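PDB 4LQR: glycosyl hydrolase, family 31/fibronectin type III domain protein, which probably binds carbohydrate through an F5/8 type C (CBM32-like) module of a family 31 glycoside hydrolase, a jelly-roll domain that holds calcium. Local coordinates for residues A[26-31]-A[64-69]; A[50-55]-A[155-160]; A[73-78]-A[133-138]; A[80-85]-A[159-164]. All blocks are in the same frame, centred on the assembly; numbering follows the deposited sequence. Where two conformers were deposited one is given.

Interaction 1: A[26-31]-A[64-69]. With CA (calcium ion), chain C.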
loop_
_atom_site.group_PDB
_atom_site.type_symbol
_atom_site.label_atom_id
_atom_site.label_comp_id
_atom_site.label_asym_id
_atom_site.label_seq_id
_atom_site.Cartn_x
_atom_site.Cartn_y
_atom_site.Cartn_z
ATOM N N LEU A 26 6.574 9.136 -6.874
ATOM C CA LEU A 26 5.623 8.864 -5.753
ATOM C C LEU A 26 6.197 9.420 -4.500
ATOM O O LEU A 26 7.318 9.037 -4.086
ATOM C CB LEU A 26 5.488 7.360 -5.588
ATOM C CG LEU A 26 4.557 6.616 -6.550
ATOM C CD1 LEU A 26 4.967 6.899 -8.013
ATOM C CD2 LEU A 26 4.626 5.128 -6.199
ATOM N N GLU A 27 5.452 10.332 -3.864
ATOM C CA GLU A 27 5.893 10.944 -2.589
ATOM C C GLU A 27 4.909 10.525 -1.523
ATOM O O GLU A 27 3.719 10.815 -1.594
ATOM C CB GLU A 27 5.953 12.482 -2.694
ATOM C CG GLU A 27 6.423 13.136 -1.423
ATOM C CD GLU A 27 6.275 14.639 -1.441
ATOM O OE1 GLU A 27 5.782 15.233 -2.427
ATOM O OE2 GLU A 27 6.534 15.226 -0.350
ATOM N N ALA A 28 5.397 9.879 -0.456
ATOM C CA ALA A 28 4.505 9.594 0.694
ATOM C C ALA A 28 4.389 10.867 1.541
ATOM O O ALA A 28 5.376 11.329 2.152
ATOM C CB ALA A 28 5.078 8.472 1.556
ATOM N N ILE A 29 3.193 11.442 1.563
ATOM C CA ILE A 29 3.033 12.749 2.220
ATOM C C ILE A 29 2.320 12.610 3.559
ATOM O O ILE A 29 2.298 13.590 4.336
ATOM C CB ILE A 29 2.182 13.710 1.351
ATOM C CG1 ILE A 29 0.807 13.134 0.995
ATOM C CG2 ILE A 29 2.919 14.080 0.075
ATOM C CD1 ILE A 29 -0.197 14.180 0.548
ATOM N N TYR A 30 1.787 11.449 3.876
ATOM C CA TYR A 30 1.098 11.307 5.165
ATOM C C TYR A 30 1.109 9.857 5.552
ATOM O O TYR A 30 0.936 8.976 4.677
ATOM C CB TYR A 30 -0.400 11.729 5.060
ATOM C CG TYR A 30 -1.293 11.444 6.266
ATOM C CD1 TYR A 30 -1.347 12.372 7.325
ATOM C CD2 TYR A 30 -1.997 10.205 6.381
ATOM C CE1 TYR A 30 -2.127 12.093 8.473
ATOM C CE2 TYR A 30 -2.763 9.938 7.552
ATOM C CZ TYR A 30 -2.765 10.866 8.593
ATOM O OH TYR A 30 -3.506 10.648 9.723
ATOM N N ALA A 31 1.265 9.571 6.849
ATOM C CA ALA A 31 0.902 8.217 7.354
ATOM C C ALA A 31 0.384 8.366 8.770
ATOM O O ALA A 31 0.766 9.304 9.494
ATOM C CB ALA A 31 2.158 7.262 7.356
ATOM N N VAL A 64 -4.835 2.002 9.822
ATOM C CA VAL A 64 -3.805 3.020 9.563
ATOM C C VAL A 64 -3.794 3.249 8.057
ATOM O O VAL A 64 -4.160 2.339 7.279
ATOM C CB VAL A 64 -2.336 2.621 10.003
ATOM C CG1 VAL A 64 -2.282 2.578 11.548
ATOM C CG2 VAL A 64 -1.918 1.287 9.410
ATOM N N SER A 65 -3.415 4.470 7.679
ATOM C CA SER A 65 -3.382 4.855 6.239
ATOM C C SER A 65 -2.043 5.421 5.879
ATOM O O SER A 65 -1.358 6.009 6.729
ATOM C CB SER A 65 -4.442 5.930 5.962
ATOM O OG SER A 65 -5.767 5.498 6.278
ATOM N N ILE A 66 -1.712 5.306 4.600
ATOM C CA ILE A 66 -0.551 5.995 4.047
ATOM C C ILE A 66 -1.068 6.687 2.741
ATOM O O ILE A 66 -1.837 6.066 1.987
ATOM C CB ILE A 66 0.602 5.028 3.768
ATOM C CG1 ILE A 66 1.777 5.816 3.189
ATOM C CG2 ILE A 66 0.226 3.883 2.812
ATOM C CD1 ILE A 66 3.081 5.025 3.200
ATOM N N THR A 67 -0.677 7.945 2.530
ATOM C CA THR A 67 -1.138 8.764 1.394
ATOM C C THR A 67 0.034 9.105 0.513
ATOM O O THR A 67 1.034 9.618 0.977
ATOM C CB THR A 67 -1.866 10.009 1.907
ATOM O OG1 THR A 67 -2.945 9.516 2.710
ATOM C CG2 THR A 67 -2.413 10.779 0.752
ATOM N N ILE A 68 -0.099 8.727 -0.754
ATOM C CA ILE A 68 0.936 8.965 -1.747
ATOM C C ILE A 68 0.491 10.063 -2.744
ATOM O O ILE A 68 -0.644 10.031 -3.262
ATOM C CB ILE A 68 1.122 7.666 -2.585
ATOM C CG1 ILE A 68 1.355 6.425 -1.677
ATOM C CG2 ILE A 68 2.234 7.823 -3.644
ATOM C CD1 ILE A 68 2.510 6.630 -0.676
ATOM N N LYS A 69 1.374 11.042 -2.966
ATOM C CA LYS A 69 1.171 12.107 -3.990
ATOM C C LYS A 69 1.956 11.755 -5.226
ATOM O O LYS A 69 3.156 11.465 -5.117
ATOM C CB LYS A 69 1.693 13.406 -3.438
ATOM C CG LYS A 69 1.527 14.544 -4.499
ATOM C CD LYS A 69 2.100 15.830 -3.924
ATOM C CE LYS A 69 1.958 16.874 -5.038
ATOM N NZ LYS A 69 2.449 18.243 -4.565
HETATM CA CA CA C . 9.275 7.750 -4.124
HETATM O O HOH W 1 10.333 9.944 -4.101
HETATM O O HOH W 2 9.814 7.613 -1.615
HETATM O O HOH W 3 11.536 7.140 -4.775
#

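Interaction 2: A[50-55]-A[155-160]. With CA (calcium ion), chain B.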
loop_
_atom_site.group_PDB
_atom_site.type_symbol
_atom_site.label_atom_id
_atom_site.label_comp_id
_atom_site.label_asym_id
_atom_site.label_seq_id
_atom_site.Cartn_x
_atom_site.Cartn_y
_atom_site.Cartn_z
ATOM N N THR A 50 13.355 -1.868 1.825
ATOM C CA THR A 50 12.969 -0.878 2.853
ATOM C C THR A 50 11.445 -0.909 2.938
ATOM O O THR A 50 10.770 -1.166 1.905
ATOM C CB THR A 50 13.336 0.557 2.425
ATOM O OG1 THR A 50 12.633 0.884 1.217
ATOM C CG2 THR A 50 14.889 0.683 2.191
ATOM N N ILE A 51 10.923 -0.683 4.155
ATOM C CA ILE A 51 9.487 -0.742 4.412
ATOM C C ILE A 51 9.034 0.500 5.151
ATOM O O ILE A 51 9.793 1.142 5.907
ATOM C CB ILE A 51 9.069 -1.983 5.240
ATOM C CG1 ILE A 51 9.598 -1.902 6.682
ATOM C CG2 ILE A 51 9.633 -3.258 4.524
ATOM C CD1 ILE A 51 9.134 -3.102 7.478
ATOM N N TRP A 52 7.757 0.813 4.912
ATOM C CA TRP A 52 6.993 1.615 5.931
ATOM C C TRP A 52 6.427 0.628 6.912
ATOM O O TRP A 52 5.940 -0.460 6.548
ATOM C CB TRP A 52 5.830 2.337 5.214
ATOM C CG TRP A 52 4.825 2.922 6.227
ATOM C CD1 TRP A 52 5.091 3.769 7.278
ATOM C CD2 TRP A 52 3.406 2.681 6.237
ATOM N NE1 TRP A 52 3.876 4.028 7.997
ATOM C CE2 TRP A 52 2.877 3.318 7.373
ATOM C CE3 TRP A 52 2.569 1.828 5.480
ATOM C CZ2 TRP A 52 1.526 3.261 7.694
ATOM C CZ3 TRP A 52 1.193 1.813 5.772
ATOM C CH2 TRP A 52 0.678 2.540 6.851
ATOM N N HIS A 53 6.475 1.015 8.203
ATOM C CA HIS A 53 5.814 0.220 9.254
ATOM C C HIS A 53 5.157 1.185 10.171
ATOM O O HIS A 53 5.765 2.145 10.621
ATOM C CB HIS A 53 6.867 -0.612 10.054
ATOM C CG HIS A 53 6.316 -1.742 10.845
ATOM N ND1 HIS A 53 5.466 -1.580 11.915
ATOM C CD2 HIS A 53 6.611 -3.080 10.799
ATOM C CE1 HIS A 53 5.248 -2.762 12.494
ATOM N NE2 HIS A 53 5.899 -3.700 11.798
ATOM N N SER A 54 3.867 0.937 10.467
ATOM C CA SER A 54 3.166 1.856 11.405
ATOM C C SER A 54 3.596 1.522 12.836
ATOM O O SER A 54 4.288 0.548 13.091
ATOM C CB SER A 54 1.633 1.759 11.205
ATOM O OG SER A 54 1.106 0.512 11.642
ATOM N N ALA A 55 3.242 2.424 13.770
ATOM C CA ALA A 55 3.720 2.269 15.172
ATOM C C ALA A 55 3.033 1.088 15.899
ATOM O O ALA A 55 1.952 0.632 15.544
ATOM C CB ALA A 55 3.520 3.560 15.927
ATOM N N LYS A 155 -3.056 -4.797 14.306
ATOM C CA LYS A 155 -2.540 -3.708 15.137
ATOM C C LYS A 155 -1.661 -2.733 14.364
ATOM O O LYS A 155 -1.783 -1.501 14.513
ATOM C CB LYS A 155 -1.694 -4.277 16.317
ATOM C CG LYS A 155 -1.240 -3.192 17.248
ATOM C CD LYS A 155 -0.549 -3.793 18.509
ATOM C CE LYS A 155 -0.093 -2.648 19.389
ATOM N NZ LYS A 155 -1.222 -2.027 20.158
ATOM N N TYR A 156 -0.832 -3.306 13.497
ATOM C CA TYR A 156 0.078 -2.456 12.735
ATOM C C TYR A 156 0.138 -2.975 11.316
ATOM O O TYR A 156 -0.136 -4.142 10.994
ATOM C CB TYR A 156 1.526 -2.423 13.367
ATOM C CG TYR A 156 1.994 -3.737 13.878
ATOM C CD1 TYR A 156 2.431 -4.732 12.966
ATOM C CD2 TYR A 156 1.940 -4.056 15.238
ATOM C CE1 TYR A 156 2.852 -5.984 13.420
ATOM C CE2 TYR A 156 2.397 -5.308 15.685
ATOM C CZ TYR A 156 2.803 -6.267 14.769
ATOM O OH TYR A 156 3.251 -7.503 15.295
ATOM N N ALA A 157 0.547 -2.081 10.421
ATOM C CA ALA A 157 0.717 -2.419 8.967
ATOM C C ALA A 157 2.122 -2.104 8.532
ATOM O O ALA A 157 2.790 -1.185 9.032
ATOM C CB ALA A 157 -0.294 -1.635 8.128
ATOM N N SER A 158 2.532 -2.826 7.503
ATOM C CA SER A 158 3.791 -2.522 6.822
ATOM C C SER A 158 3.573 -2.640 5.351
ATOM O O SER A 158 2.580 -3.249 4.913
ATOM C CB SER A 158 4.998 -3.420 7.322
ATOM O OG SER A 158 4.670 -4.820 7.081
ATOM N N ALA A 159 4.532 -2.063 4.577
ATOM C CA ALA A 159 4.503 -2.247 3.113
ATOM C C ALA A 159 5.944 -2.081 2.656
ATOM O O ALA A 159 6.537 -1.030 2.957
ATOM C CB ALA A 159 3.620 -1.181 2.423
ATOM N N ALA A 160 6.427 -3.023 1.820
ATOM C CA ALA A 160 7.772 -2.857 1.266
ATOM C C ALA A 160 7.726 -1.926 0.046
ATOM O O ALA A 160 8.599 -1.105 -0.111
ATOM C CB ALA A 160 8.388 -4.213 0.899
HETATM CA CA CA B . 10.581 0.224 -0.091
HETATM O O HOH W 4 -0.237 0.824 14.026
#

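Interaction 3: A[73-78]-A[133-138]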
loop_
_atom_site.group_PDB
_atom_site.type_symbol
_atom_site.label_atom_id
_atom_site.label_comp_id
_atom_site.label_asym_id
_atom_site.label_seq_id
_atom_site.Cartn_x
_atom_site.Cartn_y
_atom_site.Cartn_z
ATOM N N ALA A 73 -1.527 14.429 -12.240
ATOM C CA ALA A 73 -2.630 13.428 -12.341
ATOM C C ALA A 73 -2.326 12.350 -13.358
ATOM O O ALA A 73 -1.718 12.621 -14.433
ATOM C CB ALA A 73 -3.920 14.132 -12.817
ATOM N N TYR A 74 -2.791 11.151 -13.031
ATOM C CA TYR A 74 -2.778 10.047 -13.969
ATOM C C TYR A 74 -4.099 9.399 -14.032
ATOM O O TYR A 74 -4.836 9.356 -13.027
ATOM C CB TYR A 74 -1.784 8.942 -13.500
ATOM C CG TYR A 74 -0.282 9.338 -13.573
ATOM C CD1 TYR A 74 0.315 10.079 -12.526
ATOM C CD2 TYR A 74 0.484 8.964 -14.672
ATOM C CE1 TYR A 74 1.654 10.447 -12.589
ATOM C CE2 TYR A 74 1.849 9.307 -14.757
ATOM C CZ TYR A 74 2.418 10.067 -13.698
ATOM O OH TYR A 74 3.748 10.437 -13.721
ATOM N N ASP A 75 -4.326 8.708 -15.154
ATOM C CA ASP A 75 -5.474 7.755 -15.131
ATOM C C ASP A 75 -4.922 6.416 -14.538
ATOM O O ASP A 75 -4.161 5.684 -15.200
ATOM C CB ASP A 75 -5.848 7.485 -16.554
ATOM C CG ASP A 75 -6.712 8.598 -17.116
ATOM O OD1 ASP A 75 -7.313 9.423 -16.356
ATOM O OD2 ASP A 75 -6.944 8.498 -18.355
ATOM N N LEU A 76 -5.259 6.157 -13.293
ATOM C CA LEU A 76 -4.719 5.029 -12.516
ATOM C C LEU A 76 -5.712 3.839 -12.636
ATOM O O LEU A 76 -6.942 4.063 -12.515
ATOM C CB LEU A 76 -4.681 5.413 -11.032
ATOM C CG LEU A 76 -3.590 6.407 -10.671
ATOM C CD1 LEU A 76 -3.704 6.580 -9.139
ATOM C CD2 LEU A 76 -2.155 5.984 -11.061
ATOM N N ASN A 77 -5.155 2.594 -12.749
ATOM C CA ASN A 77 -6.054 1.464 -12.641
ATOM C C ASN A 77 -5.510 0.304 -11.897
ATOM O O ASN A 77 -6.160 -0.764 -11.889
ATOM C CB ASN A 77 -6.502 1.020 -14.060
ATOM C CG ASN A 77 -5.369 0.456 -14.904
ATOM O OD1 ASN A 77 -4.217 0.426 -14.547
ATOM N ND2 ASN A 77 -5.724 0.041 -16.169
ATOM N N GLN A 78 -4.375 0.471 -11.237
ATOM C CA GLN A 78 -3.856 -0.662 -10.480
ATOM C C GLN A 78 -2.770 -0.108 -9.567
ATOM O O GLN A 78 -1.993 0.797 -9.955
ATOM C CB GLN A 78 -3.234 -1.705 -11.439
ATOM C CG GLN A 78 -2.640 -2.940 -10.682
ATOM C CD GLN A 78 -2.176 -4.008 -11.709
ATOM O OE1 GLN A 78 -2.736 -4.037 -12.828
ATOM N NE2 GLN A 78 -1.234 -4.861 -11.326
ATOM N N PHE A 133 -8.507 -1.649 -10.221
ATOM C CA PHE A 133 -9.799 -0.912 -10.085
ATOM C C PHE A 133 -10.078 -0.163 -11.365
ATOM O O PHE A 133 -9.163 0.063 -12.197
ATOM C CB PHE A 133 -9.747 0.074 -8.863
ATOM C CG PHE A 133 -8.416 0.815 -8.762
ATOM C CD1 PHE A 133 -8.246 2.037 -9.439
ATOM C CD2 PHE A 133 -7.358 0.306 -8.000
ATOM C CE1 PHE A 133 -7.047 2.765 -9.335
ATOM C CE2 PHE A 133 -6.141 0.991 -7.947
ATOM C CZ PHE A 133 -5.975 2.226 -8.562
ATOM N N ASN A 134 -11.328 0.207 -11.561
ATOM C CA ASN A 134 -11.682 0.925 -12.751
ATOM C C ASN A 134 -10.888 2.232 -12.867
ATOM O O ASN A 134 -10.694 2.925 -11.857
ATOM C CB ASN A 134 -13.168 1.284 -12.746
ATOM C CG ASN A 134 -14.070 0.037 -12.784
ATOM O OD1 ASN A 134 -13.621 -1.041 -13.168
ATOM N ND2 ASN A 134 -15.373 0.254 -12.511
ATOM N N THR A 135 -10.473 2.552 -14.093
ATOM C CA THR A 135 -9.606 3.689 -14.262
ATOM C C THR A 135 -10.207 4.939 -13.702
ATOM O O THR A 135 -11.391 5.254 -13.915
ATOM C CB THR A 135 -9.371 3.877 -15.763
ATOM O OG1 THR A 135 -8.882 2.668 -16.349
ATOM C CG2 THR A 135 -8.320 5.036 -16.027
ATOM N N ILE A 136 -9.352 5.685 -12.963
ATOM C CA ILE A 136 -9.790 6.961 -12.317
ATOM C C ILE A 136 -8.638 7.943 -12.390
ATOM O O ILE A 136 -7.480 7.577 -12.192
ATOM C CB ILE A 136 -10.254 6.727 -10.849
ATOM C CG1 ILE A 136 -10.797 8.078 -10.320
ATOM C CG2 ILE A 136 -9.164 6.087 -9.965
ATOM C CD1 ILE A 136 -11.560 7.882 -8.991
ATOM N N ASN A 137 -8.987 9.172 -12.752
ATOM C CA ASN A 137 -7.944 10.232 -12.844
ATOM C C ASN A 137 -7.713 10.741 -11.432
ATOM O O ASN A 137 -8.631 11.140 -10.725
ATOM C CB ASN A 137 -8.481 11.320 -13.796
ATOM C CG ASN A 137 -7.382 12.296 -14.191
ATOM O OD1 ASN A 137 -6.434 11.900 -14.939
ATOM N ND2 ASN A 137 -7.342 13.443 -13.624
ATOM N N ALA A 138 -6.439 10.713 -11.050
ATOM C CA ALA A 138 -6.065 11.033 -9.651
ATOM C C ALA A 138 -4.655 11.492 -9.542
ATOM O O ALA A 138 -3.801 11.057 -10.355
ATOM C CB ALA A 138 -6.195 9.767 -8.789
#

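Interaction 4: A[80-85]-A[159-164]. With CA (calcium ion), chain B.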
loop_
_atom_site.group_PDB
_atom_site.type_symbol
_atom_site.label_atom_id
_atom_site.label_comp_id
_atom_site.label_asym_id
_atom_site.label_seq_id
_atom_site.Cartn_x
_atom_site.Cartn_y
_atom_site.Cartn_z
ATOM N N ASP A 80 0.262 -2.332 -7.060
ATOM C CA ASP A 80 0.695 -3.630 -6.508
ATOM C C ASP A 80 1.186 -3.390 -5.112
ATOM O O ASP A 80 1.955 -2.464 -4.859
ATOM C CB ASP A 80 1.795 -4.297 -7.305
ATOM C CG ASP A 80 1.350 -4.785 -8.672
ATOM O OD1 ASP A 80 0.175 -4.818 -8.946
ATOM O OD2 ASP A 80 2.265 -5.116 -9.492
ATOM N N TYR A 81 0.765 -4.262 -4.214
ATOM C CA TYR A 81 1.263 -4.200 -2.824
ATOM C C TYR A 81 2.334 -5.278 -2.663
ATOM O O TYR A 81 2.042 -6.493 -2.908
ATOM C CB TYR A 81 0.076 -4.529 -1.876
ATOM C CG TYR A 81 0.463 -4.768 -0.433
ATOM C CD1 TYR A 81 0.672 -3.661 0.418
ATOM C CD2 TYR A 81 0.670 -6.045 0.083
ATOM C CE1 TYR A 81 1.018 -3.856 1.788
ATOM C CE2 TYR A 81 1.054 -6.243 1.452
ATOM C CZ TYR A 81 1.174 -5.139 2.273
ATOM O OH TYR A 81 1.542 -5.346 3.619
ATOM N N LEU A 82 3.528 -4.832 -2.219
ATOM C CA LEU A 82 4.598 -5.830 -1.947
ATOM C C LEU A 82 4.711 -5.955 -0.412
ATOM O O LEU A 82 5.066 -4.981 0.226
ATOM C CB LEU A 82 5.943 -5.359 -2.526
ATOM C CG LEU A 82 7.042 -6.468 -2.332
ATOM C CD1 LEU A 82 6.761 -7.714 -3.190
ATOM C CD2 LEU A 82 8.416 -5.792 -2.747
ATOM N N PRO A 83 4.378 -7.133 0.142
ATOM C CA PRO A 83 4.572 -7.394 1.614
ATOM C C PRO A 83 6.011 -7.325 1.990
ATOM O O PRO A 83 6.880 -7.559 1.187
ATOM C CB PRO A 83 4.048 -8.818 1.800
ATOM C CG PRO A 83 3.245 -9.120 0.544
ATOM C CD PRO A 83 3.929 -8.369 -0.558
ATOM N N ARG A 84 6.284 -6.952 3.247
ATOM C CA ARG A 84 7.645 -7.054 3.807
ATOM C C ARG A 84 8.139 -8.493 3.482
ATOM O O ARG A 84 7.462 -9.484 3.662
ATOM C CB ARG A 84 7.373 -6.899 5.303
ATOM C CG ARG A 84 8.600 -6.924 6.132
ATOM C CD ARG A 84 8.125 -6.639 7.562
ATOM N NE ARG A 84 9.343 -6.441 8.351
ATOM C CZ ARG A 84 9.291 -6.107 9.628
ATOM N NH1 ARG A 84 8.147 -5.948 10.333
ATOM N NH2 ARG A 84 10.414 -5.903 10.279
ATOM N N GLN A 85 9.379 -8.569 3.057
ATOM C CA GLN A 85 9.856 -9.818 2.496
ATOM C C GLN A 85 10.506 -10.645 3.599
ATOM O O GLN A 85 10.522 -11.851 3.425
ATOM C CB GLN A 85 10.845 -9.603 1.274
ATOM C CG GLN A 85 10.142 -9.016 -0.005
ATOM C CD GLN A 85 9.122 -9.909 -0.607
ATOM O OE1 GLN A 85 7.916 -9.670 -0.430
ATOM N NE2 GLN A 85 9.547 -11.012 -1.257
ATOM N N ALA A 159 4.532 -2.063 4.577
ATOM C CA ALA A 159 4.503 -2.247 3.113
ATOM C C ALA A 159 5.944 -2.081 2.656
ATOM O O ALA A 159 6.537 -1.030 2.957
ATOM C CB ALA A 159 3.620 -1.181 2.423
ATOM N N ALA A 160 6.427 -3.023 1.820
ATOM C CA ALA A 160 7.772 -2.857 1.266
ATOM C C ALA A 160 7.726 -1.926 0.046
ATOM O O ALA A 160 8.599 -1.105 -0.111
ATOM C CB ALA A 160 8.388 -4.213 0.899
ATOM N N GLU A 161 6.700 -2.068 -0.800
ATOM C CA GLU A 161 6.501 -1.191 -1.947
ATOM C C GLU A 161 5.044 -1.131 -2.289
ATOM O O GLU A 161 4.311 -2.121 -2.167
ATOM C CB GLU A 161 7.238 -1.795 -3.193
ATOM C CG GLU A 161 8.754 -1.453 -3.168
ATOM C CD GLU A 161 9.046 0.067 -3.134
ATOM O OE1 GLU A 161 8.621 0.801 -4.087
ATOM O OE2 GLU A 161 9.675 0.613 -2.225
ATOM N N LEU A 162 4.669 0.013 -2.862
ATOM C CA LEU A 162 3.375 0.210 -3.534
ATOM C C LEU A 162 3.738 0.641 -4.937
ATOM O O LEU A 162 4.324 1.706 -5.142
ATOM C CB LEU A 162 2.489 1.264 -2.835
ATOM C CG LEU A 162 2.179 1.006 -1.381
ATOM C CD1 LEU A 162 1.402 2.208 -0.873
ATOM C CD2 LEU A 162 1.350 -0.265 -1.230
ATOM N N VAL A 163 3.449 -0.234 -5.901
ATOM C CA VAL A 163 3.816 0.116 -7.338
ATOM C C VAL A 163 2.560 0.613 -8.021
ATOM O O VAL A 163 1.505 -0.005 -7.873
ATOM C CB VAL A 163 4.258 -1.178 -8.048
ATOM C CG1 VAL A 163 4.611 -0.898 -9.542
ATOM C CG2 VAL A 163 5.529 -1.742 -7.387
ATOM N N PHE A 164 2.655 1.718 -8.718
ATOM C CA PHE A 164 1.432 2.339 -9.300
ATOM C C PHE A 164 1.472 2.198 -10.817
ATOM O O PHE A 164 2.570 2.255 -11.446
ATOM C CB PHE A 164 1.495 3.847 -9.049
ATOM C CG PHE A 164 0.998 4.228 -7.637
ATOM C CD1 PHE A 164 1.687 3.782 -6.486
ATOM C CD2 PHE A 164 -0.089 5.130 -7.506
ATOM C CE1 PHE A 164 1.215 4.125 -5.200
ATOM C CE2 PHE A 164 -0.545 5.453 -6.209
ATOM C CZ PHE A 164 0.125 5.009 -5.049
HETATM CA CA CA B . 10.581 0.224 -0.091
#

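Interaction 1: A[26-31]-A[64-69]
A classic beta bulge marks the pairing of strands 26-31 and 64-69, the edge of the five-stranded antiparallel sheet in this F5/8 type C beta-sandwich. Ile29 and Tyr30 both face Thr67. Ile29 N gives its hydrogen to Thr67 O at 2.9 Å, nearly along the C=O axis. Tyr30 O takes the hydrogen of Thr67 N. Past the bulge, Glu27 and Lys69 form a hydrogen-bonded pair, with Lys69 N to Glu27 O at 2.7 Å and a nearly straight N-H...O angle of 170°.

On one face of the sheet Ile68 sends its two branches to different partners. CD1 reaches Ala28 CB at 3.9 Å, and CG2 meets Leu26 CB at 3.8 Å. Phe164 of the other sheet packs on Leu26 and Ile68, so this face belongs to the sandwich core. On the other face Thr67 CG2 lies 4.0 Å from Ile29 CG1. Thr67 OG1 approaches the Tyr30 ring obliquely, 3.9 Å from CD2. Glu27 and Lys69 extend side by side, both with CG anti to the backbone N (chi1 -179° and 179°). Their charged ends stay 5.0 Å apart, Glu27 OE1 to Lys69 NZ.

Leu26 O binds a calcium ion at 2.3 Å. Three waters, Ser23 O and Val44 O also bind it. The ion would probably polarise the Leu26 carbonyl. The edge strand is thus held by backbone bonds, an apolar inner face and a metal at its start, while the opposite charges of Glu27 and Lys69, which do not touch, probably add little.

Interaction 2: A[50-55]-A[155-160]
Ser54 and Ala157 hold each other by two bonds. Ser54 N donates to Ala157 O at 2.8 Å, almost in line with the carbonyl. Ala157 N in turn donates to Ser54 OG at 2.9 Å. The Ser54 hydroxyl sits between the backbone N and the carbonyl carbon (chi1 69°), which brings OG over to the opposite segment. There OG also donates to a water, which in turn donates to Ala55 O and Lys155 O. This water joins the two segments beyond the last direct bond.

Trp52 and Ala159 are a hydrogen-bonded antiparallel pair, with Ala159 N to Trp52 O at 2.9 Å. The indole brings its edge to the methyl of Ala159, Trp52 CE3 to Ala159 CB at 4.4 Å. Val64 and Ile66 of the other sheet also pack on this ring, and Ser33 is the polar partner of NE1.

On the other face of the sheet, the His53 ring has Ala157 O over one of its faces and meets Ser158 CB and Tyr156 obliquely. His53 CE1 comes within 3.5 Å of Tyr156 CD1, the two ring planes 33° apart. The imidazole is fixed by ND1, which donates to Ser54 O at 2.7 Å. That acceptor lies in the ring plane, and the bond uses a carbonyl lone pair.

At the far end Thr50 O, Thr50 OG1 and Ala160 O all bind one calcium ion. The ion lets Thr50 O and Ala160 O sit only 3.0 Å apart. Asn42, Asp45, Asp47 and Glu161 complete the site. A structural calcium of this kind, between loop and strand, is consistent with CBM32-like F5/8 type C domains.

Interaction 3: A[73-78]-A[133-138]
Phe133 lays one face of its ring on the backbone of strand 73-78. Its CG stands between the backbone N and the carbonyl carbon (chi1 42°), which swings the ring across to the neighbouring strand. Asn77 C lies over the ring centre, and Gln78 N is 3.6 Å from Phe133 CZ. The ring also reaches Leu76, whose CB is 3.9 Å from Phe133 CE1. Phe133 N donates to Asn77 O at 3.0 Å, from well above the carbonyl plane.

Leu76 reaches along the same face with CG anti to its carbonyl carbon (chi1 -73°) and an extended second torsion (chi2 -177°). Together these place Leu76 CD1 4.1 Å from Ala138 CB. Leu76 and Ile136 form a hydrogen-bonded pair, and Tyr74 with Ala138 forms the next. Tyr74 rises from the same face, where its hydroxyl bonds to Asp71.

The opposite face is more polar and more open to solvent. Asp75 CB meets Thr135 CG2 at 3.5 Å. Thr135 turns this methyl to Asp75 and its hydroxyl to Asn77. There Thr135 OG1 lies 3.7 Å from Asn77 CB, the two side chains running side by side. The ladder joins an outer strand, 129-138, to strand 73-82. It is the antiparallel edge pairing of the smaller sheet in an F5/8 type C beta-sandwich.

Interaction 4: A[80-85]-A[159-164]
Leu82 reaches across to Ala160 and Glu161 at a classic beta bulge, where both of these residues face it. Its CB lies 3.9 Å from Glu161 CB and 3.6 Å from Glu161 O. CG is anti to the backbone N (chi1 -176°) and comes within 4.2 Å of Ala160 CB. One terminal methyl, CD2, meets Ala160 CB at 4.0 Å and also touches Glu161 CB. Leu82 O takes the hydrogen of Ala160 N at 2.9 Å, with a weak second bond from Glu161 N at 3.5 Å. Leu82 N donates to Glu161 O.

Glu161 starts beside Leu82, then bends at chi2 (-58°) and leads away to the calcium ion, which OE2 binds at 2.4 Å. Gly46 is a further polar partner of this carboxylate. Ala160 O binds the same ion. The bulge thus presents two consecutive residues to the metal.

On the other face, Tyr81 turns its edge to Leu162, Tyr81 CD1 to Leu162 CD2 at 3.8 Å. Tyr81 CE1 meets the Ala159 methyl. The Tyr81 hydroxyl bonds to Ser158 O. Asp80 and Val163 form the next hydrogen-bonded pair. This is a central antiparallel pairing of the F5/8 type C sandwich, with a bulge whose two residues bind calcium.

How the interactions relate
Interactions 2 and 4 are buried and share Ala159 and Ala160 of strand 158-166, which pairs with a different strand in each. Both supply ligands to one calcium ion. Interactions 1 and 3 are only partly buried and include exposed residues. Interaction 1 lies in the facing sheet and has a second calcium at its start. It meets interaction 2 where Trp52 packs on Ile66 and Ala31, and interaction 4 where Phe164 packs on Leu26 and Ile68. Interaction 3 uses the same strand 73-82 as interaction 4, with centres about 18 Å apart, and binds no metal. Bulges occur in interactions 1 and 4, while an aromatic ring over backbone sets interaction 3 apart.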